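Local coordinates for putative extracellular solute-binding protein (Bordetella bronchiseptica, PDB 4P56) that binds mandelate and probably delivers such small organic acids, as a periplasmic receptor, to a TRAP-type membrane transporter, at residues V27-S32 / L84-F89; K181-S186 / E301-R306; R224-F229 / G288-V293. One frame throughout, in Å; residues are numbered along the deposited sequence.

How the interactions relate
Starting at the N terminus, the chain lays down strand 28-31, passes through helices 40-56 and 76-81, and closes its first loop at interaction 1, which joins the 28-31/62-65 pair to strand 87-91. Interactions 2 and 3 lie on the opposite side of the chain's centre, their centres about 39 and 38 Å from that of interaction 1. Residues 181-186 open interaction 2; interaction 3 then opens at 224-229 and closes at 288-293, pairing two strands at one edge of the mixed sheet, before 301-306 completes interaction 2. The third contact thus sits wholly within the second's loop, which ties the end of helix 174-182 to helix 297-307. V303 packs on F229 where the two touch.

Interaction 1 of 3, residues V27-S32 / L84-F89; sequences VELTLS and LVDVTF
The backbone N of T30 donates to D86 OD2 over 2.9 Å, nearly straight at 162°, and the carboxylate takes it on the anti lone pair, turned away from its other oxygen. With CG of D86 beside its own backbone N (chi1 -69°), the carboxylate swings back along strand 28-31 to reach this amide. In return, T30 O accepts from V87 N at 2.9 Å and, more weakly, from D86 N. That same D86 N lies 3.2 Å from T30 OG1 and donates to it as well; chi1 sets the hydroxyl between the backbone N and carbonyl carbon, facing the returning chain. T30 and D86 thus serve each other through both backbone and side chain. Farther along, S32 N donates to V87 O, and T88 OG1 donates to S32 O over 2.8 Å.

This is a local strand pairing of the family 7 solute-binding fold: a single bridge, L31 with V87, joins the edge of the parallel pair 28-31 and 62-65 to strand 87-91, the axes of strands 28-31 and 87-89 running 32° apart in direction. On the far side of 28-31, R64 forms a salt bridge with E28. S32 OG bonds to H76 of helix 76-81, which also packs on T88.

Side-chain packing surrounds the bridge. L31 CD1 rests 3.3 Å from V87 O and also meets V87 CG1 at 3.9 Å. L29 crosses D86 at about a right angle, its CD2 against the aspartate CB, and V85 CG1 touches S32 CB. Beyond them, F89 O bonds to W34 NE1 of the mandelate pocket.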
loop_
_atom_site.group_PDB
_atom_site.type_symbol
_atom_site.label_atom_id
_atom_site.label_comp_id
_atom_site.label_asym_id
_atom_site.label_seq_id
_atom_site.Cartn_x
_atom_site.Cartn_y
_atom_site.Cartn_z
ATOM N N VAL A 27 -29.525 -2.515 3.139
ATOM C CA VAL A 27 -28.341 -2.379 3.995
ATOM C C VAL A 27 -27.383 -1.306 3.495
ATOM O O VAL A 27 -26.867 -1.368 2.371
ATOM C CB VAL A 27 -27.562 -3.689 4.118
ATOM C CG1 VAL A 27 -26.265 -3.468 4.902
ATOM C CG2 VAL A 27 -28.391 -4.756 4.808
ATOM N N GLU A 28 -27.154 -0.330 4.358
ATOM C CA GLU A 28 -26.206 0.732 4.125
ATOM C C GLU A 28 -24.969 0.427 4.967
ATOM O O GLU A 28 -25.044 0.330 6.181
ATOM C CB GLU A 28 -26.837 2.060 4.539
ATOM C CG GLU A 28 -26.094 3.258 4.053
ATOM C CD GLU A 28 -26.897 4.533 4.216
ATOM O OE1 GLU A 28 -27.539 4.704 5.269
ATOM O OE2 GLU A 28 -26.871 5.374 3.298
ATOM N N LEU A 29 -23.842 0.240 4.311
ATOM C CA LEU A 29 -22.620 -0.060 5.000
ATOM C C LEU A 29 -21.859 1.229 5.264
ATOM O O LEU A 29 -21.548 1.981 4.326
ATOM C CB LEU A 29 -21.796 -1.007 4.147
ATOM C CG LEU A 29 -22.435 -2.384 3.911
ATOM C CD1 LEU A 29 -21.689 -3.126 2.784
ATOM C CD2 LEU A 29 -22.426 -3.213 5.186
ATOM N N THR A 30 -21.517 1.497 6.506
ATOM C CA THR A 30 -20.741 2.692 6.751
ATOM C C THR A 30 -19.267 2.406 6.429
ATOM O O THR A 30 -18.768 1.293 6.660
ATOM C CB THR A 30 -20.885 3.194 8.195
ATOM O OG1 THR A 30 -20.567 2.144 9.126
ATOM C CG2 THR A 30 -22.321 3.670 8.444
ATOM N N LEU A 31 -18.596 3.429 5.910
ATOM C CA LEU A 31 -17.210 3.386 5.494
ATOM C C LEU A 31 -16.449 4.531 6.166
ATOM O O LEU A 31 -16.854 5.675 6.059
ATOM C CB LEU A 31 -17.148 3.543 3.972
ATOM C CG LEU A 31 -15.783 3.856 3.388
ATOM C CD1 LEU A 31 -14.804 2.694 3.576
ATOM C CD2 LEU A 31 -15.966 4.197 1.896
ATOM N N SER A 32 -15.363 4.237 6.877
ATOM C CA SER A 32 -14.500 5.296 7.386
ATOM C C SER A 32 -13.205 5.335 6.590
ATOM O O SER A 32 -12.627 4.296 6.300
ATOM C CB SER A 32 -14.152 5.104 8.870
ATOM O OG SER A 32 -13.411 6.209 9.379
ATOM N N LEU A 84 -17.792 -0.551 14.997
ATOM C CA LEU A 84 -17.931 0.907 14.977
ATOM C C LEU A 84 -18.231 1.409 13.575
ATOM O O LEU A 84 -19.010 2.369 13.381
ATOM C CB LEU A 84 -16.654 1.568 15.519
ATOM C CG LEU A 84 -16.602 3.104 15.518
ATOM C CD1 LEU A 84 -17.745 3.696 16.394
ATOM C CD2 LEU A 84 -15.243 3.518 16.006
ATOM N N VAL A 85 -17.637 0.751 12.584
ATOM C CA VAL A 85 -17.957 1.009 11.174
ATOM C C VAL A 85 -17.952 -0.309 10.456
ATOM O O VAL A 85 -17.392 -1.295 10.959
ATOM C CB VAL A 85 -16.933 1.962 10.474
ATOM C CG1 VAL A 85 -16.935 3.323 11.164
ATOM C CG2 VAL A 85 -15.534 1.354 10.453
ATOM N N ASP A 86 -18.564 -0.350 9.271
ATOM C CA ASP A 86 -18.760 -1.611 8.586
ATOM C C ASP A 86 -17.583 -1.980 7.666
ATOM O O ASP A 86 -17.242 -3.157 7.564
ATOM C CB ASP A 86 -20.035 -1.580 7.745
ATOM C CG ASP A 86 -21.304 -1.544 8.593
ATOM O OD1 ASP A 86 -21.402 -2.340 9.555
ATOM O OD2 ASP A 86 -22.189 -0.703 8.305
ATOM N N VAL A 87 -16.994 -0.982 7.013
ATOM C CA VAL A 87 -15.984 -1.197 5.988
ATOM C C VAL A 87 -14.858 -0.180 6.113
ATOM O O VAL A 87 -15.085 0.980 6.434
ATOM C CB VAL A 87 -16.609 -1.066 4.575
ATOM C CG1 VAL A 87 -15.561 -1.178 3.473
ATOM C CG2 VAL A 87 -17.745 -2.113 4.415
ATOM N N THR A 88 -13.631 -0.625 5.886
ATOM C CA THR A 88 -12.551 0.318 5.749
ATOM C C THR A 88 -11.401 -0.273 4.958
ATOM O O THR A 88 -11.479 -1.406 4.512
ATOM C CB THR A 88 -12.016 0.782 7.118
ATOM O OG1 THR A 88 -11.278 1.977 6.923
ATOM C CG2 THR A 88 -11.120 -0.267 7.719
ATOM N N PHE A 89 -10.342 0.521 4.806
ATOM C CA PHE A 89 -9.060 0.015 4.296
ATOM C C PHE A 89 -7.974 0.231 5.340
ATOM O O PHE A 89 -8.022 1.201 6.108
ATOM C CB PHE A 89 -8.673 0.707 2.993
ATOM C CG PHE A 89 -8.571 2.195 3.113
ATOM C CD1 PHE A 89 -9.702 2.992 3.086
ATOM C CD2 PHE A 89 -7.338 2.798 3.256
ATOM C CE1 PHE A 89 -9.616 4.382 3.212
ATOM C CE2 PHE A 89 -7.242 4.199 3.380
ATOM C CZ PHE A 89 -8.367 4.977 3.342
#

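Interaction 2 of 3, residues K181-S186 / E301-R306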
loop_
_atom_site.group_PDB
_atom_site.type_symbol
_atom_site.label_atom_id
_atom_site.label_comp_id
_atom_site.label_asym_id
_atom_site.label_seq_id
_atom_site.Cartn_x
_atom_site.Cartn_y
_atom_site.Cartn_z
ATOM N N LYS A 181 15.904 1.219 7.230
ATOM C CA LYS A 181 16.881 0.761 8.214
ATOM C C LYS A 181 18.044 0.105 7.471
ATOM O O LYS A 181 19.202 0.381 7.749
ATOM C CB LYS A 181 16.232 -0.224 9.199
ATOM C CG LYS A 181 17.138 -0.630 10.368
ATOM C CD LYS A 181 16.463 -1.647 11.287
ATOM C CE LYS A 181 17.253 -1.863 12.583
ATOM N NZ LYS A 181 17.670 -3.283 12.759
ATOM N N ALA A 182 17.740 -0.753 6.501
ATOM C CA ALA A 182 18.806 -1.518 5.857
ATOM C C ALA A 182 19.809 -0.609 5.113
ATOM O O ALA A 182 21.009 -0.888 5.075
ATOM C CB ALA A 182 18.234 -2.552 4.917
ATOM N N VAL A 183 19.303 0.453 4.495
ATOM C CA VAL A 183 20.172 1.355 3.753
ATOM C C VAL A 183 20.831 2.397 4.667
ATOM O O VAL A 183 21.582 3.241 4.199
ATOM C CB VAL A 183 19.447 2.048 2.568
ATOM C CG1 VAL A 183 18.992 1.040 1.541
ATOM C CG2 VAL A 183 18.282 2.899 3.056
ATOM N N GLY A 184 20.552 2.334 5.971
ATOM C CA GLY A 184 21.261 3.157 6.935
ATOM C C GLY A 184 20.542 4.443 7.293
ATOM O O GLY A 184 21.110 5.298 7.998
ATOM N N ALA A 185 19.307 4.610 6.818
ATOM C CA ALA A 185 18.516 5.789 7.210
ATOM C C ALA A 185 17.849 5.539 8.575
ATOM O O ALA A 185 17.930 4.435 9.118
ATOM C CB ALA A 185 17.463 6.130 6.143
ATOM N N SER A 186 17.197 6.557 9.137
ATOM C CA SER A 186 16.513 6.406 10.439
ATOM C C SER A 186 15.032 6.502 10.185
ATOM O O SER A 186 14.496 7.591 9.992
ATOM C CB SER A 186 16.940 7.486 11.432
ATOM O OG SER A 186 18.345 7.586 11.473
ATOM N N GLU A 301 22.548 -1.841 -6.862
ATOM C CA GLU A 301 23.220 -3.038 -6.360
ATOM C C GLU A 301 23.534 -2.936 -4.874
ATOM O O GLU A 301 23.414 -3.924 -4.139
ATOM C CB GLU A 301 24.480 -3.344 -7.179
ATOM C CG GLU A 301 24.147 -3.993 -8.511
ATOM C CD GLU A 301 23.258 -5.225 -8.325
ATOM O OE1 GLU A 301 23.647 -6.117 -7.528
ATOM O OE2 GLU A 301 22.170 -5.282 -8.953
ATOM N N ALA A 302 23.900 -1.738 -4.422
ATOM C CA ALA A 302 24.154 -1.521 -3.008
ATOM C C ALA A 302 22.880 -1.735 -2.200
ATOM O O ALA A 302 22.920 -2.320 -1.112
ATOM C CB ALA A 302 24.706 -0.131 -2.776
ATOM N N VAL A 303 21.743 -1.297 -2.731
ATOM C CA VAL A 303 20.466 -1.549 -2.043
ATOM C C VAL A 303 20.079 -3.030 -2.070
ATOM O O VAL A 303 19.585 -3.573 -1.080
ATOM C CB VAL A 303 19.325 -0.671 -2.585
ATOM C CG1 VAL A 303 18.006 -1.029 -1.888
ATOM C CG2 VAL A 303 19.646 0.809 -2.358
ATOM N N ARG A 304 20.341 -3.695 -3.185
ATOM C CA ARG A 304 20.110 -5.121 -3.269
ATOM C C ARG A 304 20.942 -5.813 -2.186
ATOM O O ARG A 304 20.459 -6.703 -1.470
ATOM C CB ARG A 304 20.468 -5.650 -4.670
ATOM C CG ARG A 304 19.767 -6.969 -5.008
ATOM C CD ARG A 304 20.119 -7.488 -6.394
ATOM N NE ARG A 304 19.902 -6.527 -7.485
ATOM C CZ ARG A 304 18.765 -6.360 -8.163
ATOM N NH1 ARG A 304 18.716 -5.478 -9.154
ATOM N NH2 ARG A 304 17.673 -7.054 -7.865
ATOM N N GLU A 305 22.187 -5.374 -2.036
ATOM C CA GLU A 305 23.087 -6.055 -1.141
ATOM C C GLU A 305 22.598 -5.871 0.305
ATOM O O GLU A 305 22.678 -6.804 1.112
ATOM C CB GLU A 305 24.513 -5.557 -1.336
ATOM C CG GLU A 305 25.570 -6.513 -0.847
ATOM C CD GLU A 305 25.696 -6.499 0.658
ATOM O OE1 GLU A 305 25.370 -5.464 1.285
ATOM O OE2 GLU A 305 26.114 -7.533 1.223
ATOM N N ARG A 306 22.069 -4.689 0.625
ATOM C CA ARG A 306 21.637 -4.411 1.997
ATOM C C ARG A 306 20.358 -5.137 2.340
ATOM O O ARG A 306 20.079 -5.396 3.523
ATOM C CB ARG A 306 21.399 -2.924 2.210
ATOM C CG ARG A 306 22.654 -2.052 2.043
ATOM C CD ARG A 306 23.568 -2.112 3.224
ATOM N NE ARG A 306 24.610 -1.090 3.118
ATOM C CZ ARG A 306 24.643 0.052 3.809
ATOM N NH1 ARG A 306 23.707 0.338 4.704
ATOM N NH2 ARG A 306 25.644 0.916 3.611
#
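Helix 297-307 meets the C-terminal end of helix 174-182 in a small, partly buried contact, in which an arginine side chain reaches a main-chain carbonyl at the point where the shorter helix stops. R306 NH1 donates to A182 O at 3.0 Å, with an N-H...O angle of 156°. The oxygen receives it on a lone pair, in the carbonyl plane, and lies close to the plane of the guanidinium at its edge, so both flat groups are well oriented for the bond. The arginine gets there by folding over: its chain bends at chi2 (-77°), which curls CB, CG and CD around A182 O, with CD 3.4 Å from that oxygen, before NH1 closes on it.

The carbonyl is available because the helix ends here in a Schellman motif. G184, with a positive phi of 96°, leaves the helical path, and its N bonds back to K181 O at 3.0 Å. From there the chain goes on to strand 186-189, at the edge of the mixed sheet. Beneath the polar pair, A182 CB sits 3.7 Å from R306 O. V183 and V303 come together obliquely, CG1 of the first 4.0 Å from CG2 of the second; F164 also packs on V183, and F109 on V303.

Carbonyls of a last helical turn lie at the negative end of the helix dipole. A cationic guanidinium bound to A182 O is therefore probably favoured electrostatically as well as by the bond itself, an arrangement in which R306 supplements the backbone cap of helix 174-182.

Interaction 3 of 3, residues R224-F229 / G288-V293; sequences RHATEF and GEIELV
Bends at chi2 and chi3 (-62° and -52°) fold the R224 side chain toward the loop before strand 291-294, where NE and NH2 grip E289 O side-on, each at 2.9 Å, with the oxygen in the guanidinium plane. This clasp lies at the start of a parallel pairing, strand 225-228 with 291-294, the latter an outermost strand of the six-stranded mixed sheet. On the other side of 225-228, R224 and H225 both face T153 in a classic beta bulge.

H225, A226 and T227 pair with E291, L292 and V293. R224 O accepts from E291 N, A226 N donates to E291 O, A226 O accepts from V293 N at 2.8 Å, and E228 N donates to V293 O in an almost straight bond. On one face T227 and V293 lie side by side, while T227 OG1 bonds to V158 O; H225 presents its ring edge to E291 OE1, the ring and carboxylate planes 54° apart. On the other, A226 CB touches both I290 CG2 and L292 CD1, 4.0 Å from each. E228 stretches over L292 to its salt bridge with R282, and E228 OE1 passes 3.5 Å from L292 CD1.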
loop_
_atom_site.group_PDB
_atom_site.type_symbol
_atom_site.label_atom_id
_atom_site.label_comp_id
_atom_site.label_asym_id
_atom_site.label_seq_id
_atom_site.Cartn_x
_atom_site.Cartn_y
_atom_site.Cartn_z
ATOM N N ARG A 224 12.545 18.756 -2.618
ATOM C CA ARG A 224 13.315 19.205 -3.779
ATOM C C ARG A 224 14.126 18.101 -4.472
ATOM O O ARG A 224 14.842 18.375 -5.433
ATOM C CB ARG A 224 14.293 20.328 -3.392
ATOM C CG ARG A 224 13.663 21.486 -2.645
ATOM C CD ARG A 224 12.597 22.193 -3.467
ATOM N NE ARG A 224 13.084 22.586 -4.786
ATOM C CZ ARG A 224 13.587 23.781 -5.110
ATOM N NH1 ARG A 224 13.685 24.768 -4.217
ATOM N NH2 ARG A 224 13.987 23.993 -6.358
ATOM N N HIS A 225 14.031 16.870 -3.976
ATOM C CA HIS A 225 14.875 15.787 -4.474
ATOM C C HIS A 225 14.094 14.493 -4.493
ATOM O O HIS A 225 13.300 14.223 -3.590
ATOM C CB HIS A 225 16.102 15.627 -3.581
ATOM C CG HIS A 225 16.952 16.862 -3.494
ATOM N ND1 HIS A 225 17.976 17.135 -4.375
ATOM C CD2 HIS A 225 16.931 17.893 -2.615
ATOM C CE1 HIS A 225 18.541 18.285 -4.051
ATOM N NE2 HIS A 225 17.917 18.774 -2.996
ATOM N N ALA A 226 14.284 13.712 -5.543
ATOM C CA ALA A 226 13.639 12.405 -5.641
ATOM C C ALA A 226 14.553 11.443 -6.379
ATOM O O ALA A 226 15.111 11.799 -7.430
ATOM C CB ALA A 226 12.300 12.515 -6.396
ATOM N N THR A 227 14.654 10.217 -5.870
ATOM C CA THR A 227 15.391 9.152 -6.557
ATOM C C THR A 227 14.469 7.992 -6.807
ATOM O O THR A 227 13.862 7.460 -5.890
ATOM C CB THR A 227 16.614 8.691 -5.755
ATOM O OG1 THR A 227 17.494 9.818 -5.604
ATOM C CG2 THR A 227 17.349 7.549 -6.495
ATOM N N GLU A 228 14.331 7.643 -8.073
ATOM C CA GLU A 228 13.458 6.563 -8.481
ATOM C C GLU A 228 14.302 5.343 -8.745
ATOM O O GLU A 228 15.471 5.450 -9.093
ATOM C CB GLU A 228 12.705 6.931 -9.749
ATOM C CG GLU A 228 11.770 8.111 -9.605
ATOM C CD GLU A 228 11.008 8.324 -10.880
ATOM O OE1 GLU A 228 11.494 9.092 -11.725
ATOM O OE2 GLU A 228 9.953 7.668 -11.072
ATOM N N PHE A 229 13.677 4.181 -8.591
ATOM C CA PHE A 229 14.347 2.903 -8.720
ATOM C C PHE A 229 13.500 2.012 -9.619
ATOM O O PHE A 229 12.278 1.975 -9.475
ATOM C CB PHE A 229 14.410 2.244 -7.347
ATOM C CG PHE A 229 15.365 2.897 -6.388
ATOM C CD1 PHE A 229 14.985 4.009 -5.660
ATOM C CD2 PHE A 229 16.637 2.382 -6.207
ATOM C CE1 PHE A 229 15.850 4.596 -4.780
ATOM C CE2 PHE A 229 17.503 2.971 -5.336
ATOM C CZ PHE A 229 17.101 4.079 -4.607
ATOM N N GLY A 288 11.129 20.296 -13.061
ATOM C CA GLY A 288 12.341 21.092 -12.966
ATOM C C GLY A 288 12.648 21.649 -11.586
ATOM O O GLY A 288 13.790 22.021 -11.315
ATOM N N GLU A 289 11.654 21.720 -10.709
ATOM C CA GLU A 289 11.906 22.264 -9.383
ATOM C C GLU A 289 12.435 21.171 -8.449
ATOM O O GLU A 289 13.132 21.436 -7.477
ATOM C CB GLU A 289 10.651 22.960 -8.850
ATOM C CG GLU A 289 9.962 23.798 -9.966
ATOM C CD GLU A 289 9.361 25.113 -9.498
ATOM O OE1 GLU A 289 9.571 25.504 -8.331
ATOM O OE2 GLU A 289 8.678 25.771 -10.319
ATOM N N ILE A 290 12.126 19.931 -8.782
ATOM C CA ILE A 290 12.688 18.791 -8.089
ATOM C C ILE A 290 13.879 18.301 -8.869
ATOM O O ILE A 290 13.806 18.215 -10.090
ATOM C CB ILE A 290 11.663 17.665 -8.025
ATOM C CG1 ILE A 290 10.521 18.073 -7.101
ATOM C CG2 ILE A 290 12.293 16.379 -7.517
ATOM C CD1 ILE A 290 9.322 17.125 -7.185
ATOM N N GLU A 291 14.978 17.999 -8.179
ATOM C CA GLU A 291 16.107 17.337 -8.831
ATOM C C GLU A 291 15.834 15.847 -8.886
ATOM O O GLU A 291 15.881 15.133 -7.880
ATOM C CB GLU A 291 17.429 17.590 -8.118
ATOM C CG GLU A 291 18.607 16.945 -8.848
ATOM C CD GLU A 291 19.934 17.070 -8.118
ATOM O OE1 GLU A 291 19.976 17.679 -7.023
ATOM O OE2 GLU A 291 20.949 16.570 -8.661
ATOM N N LEU A 292 15.566 15.363 -10.089
ATOM C CA LEU A 292 15.079 14.011 -10.267
ATOM C C LEU A 292 16.219 13.060 -10.651
ATOM O O LEU A 292 16.896 13.262 -11.657
ATOM C CB LEU A 292 14.023 14.028 -11.359
ATOM C CG LEU A 292 13.348 12.689 -11.644
ATOM C CD1 LEU A 292 12.642 12.140 -10.401
ATOM C CD2 LEU A 292 12.344 12.831 -12.803
ATOM N N VAL A 293 16.420 12.017 -9.856
ATOM C CA VAL A 293 17.508 11.072 -10.090
ATOM C C VAL A 293 16.937 9.715 -10.466
ATOM O O VAL A 293 15.917 9.290 -9.911
ATOM C CB VAL A 293 18.391 10.945 -8.823
ATOM C CG1 VAL A 293 19.487 9.901 -9.004
ATOM C CG2 VAL A 293 18.996 12.279 -8.484
HETATM O O HOH W 1 16.355 20.842 -6.542
HETATM O O HOH W 2 18.131 14.772 -6.139
HETATM O O HOH W 3 13.986 9.300 -12.112
#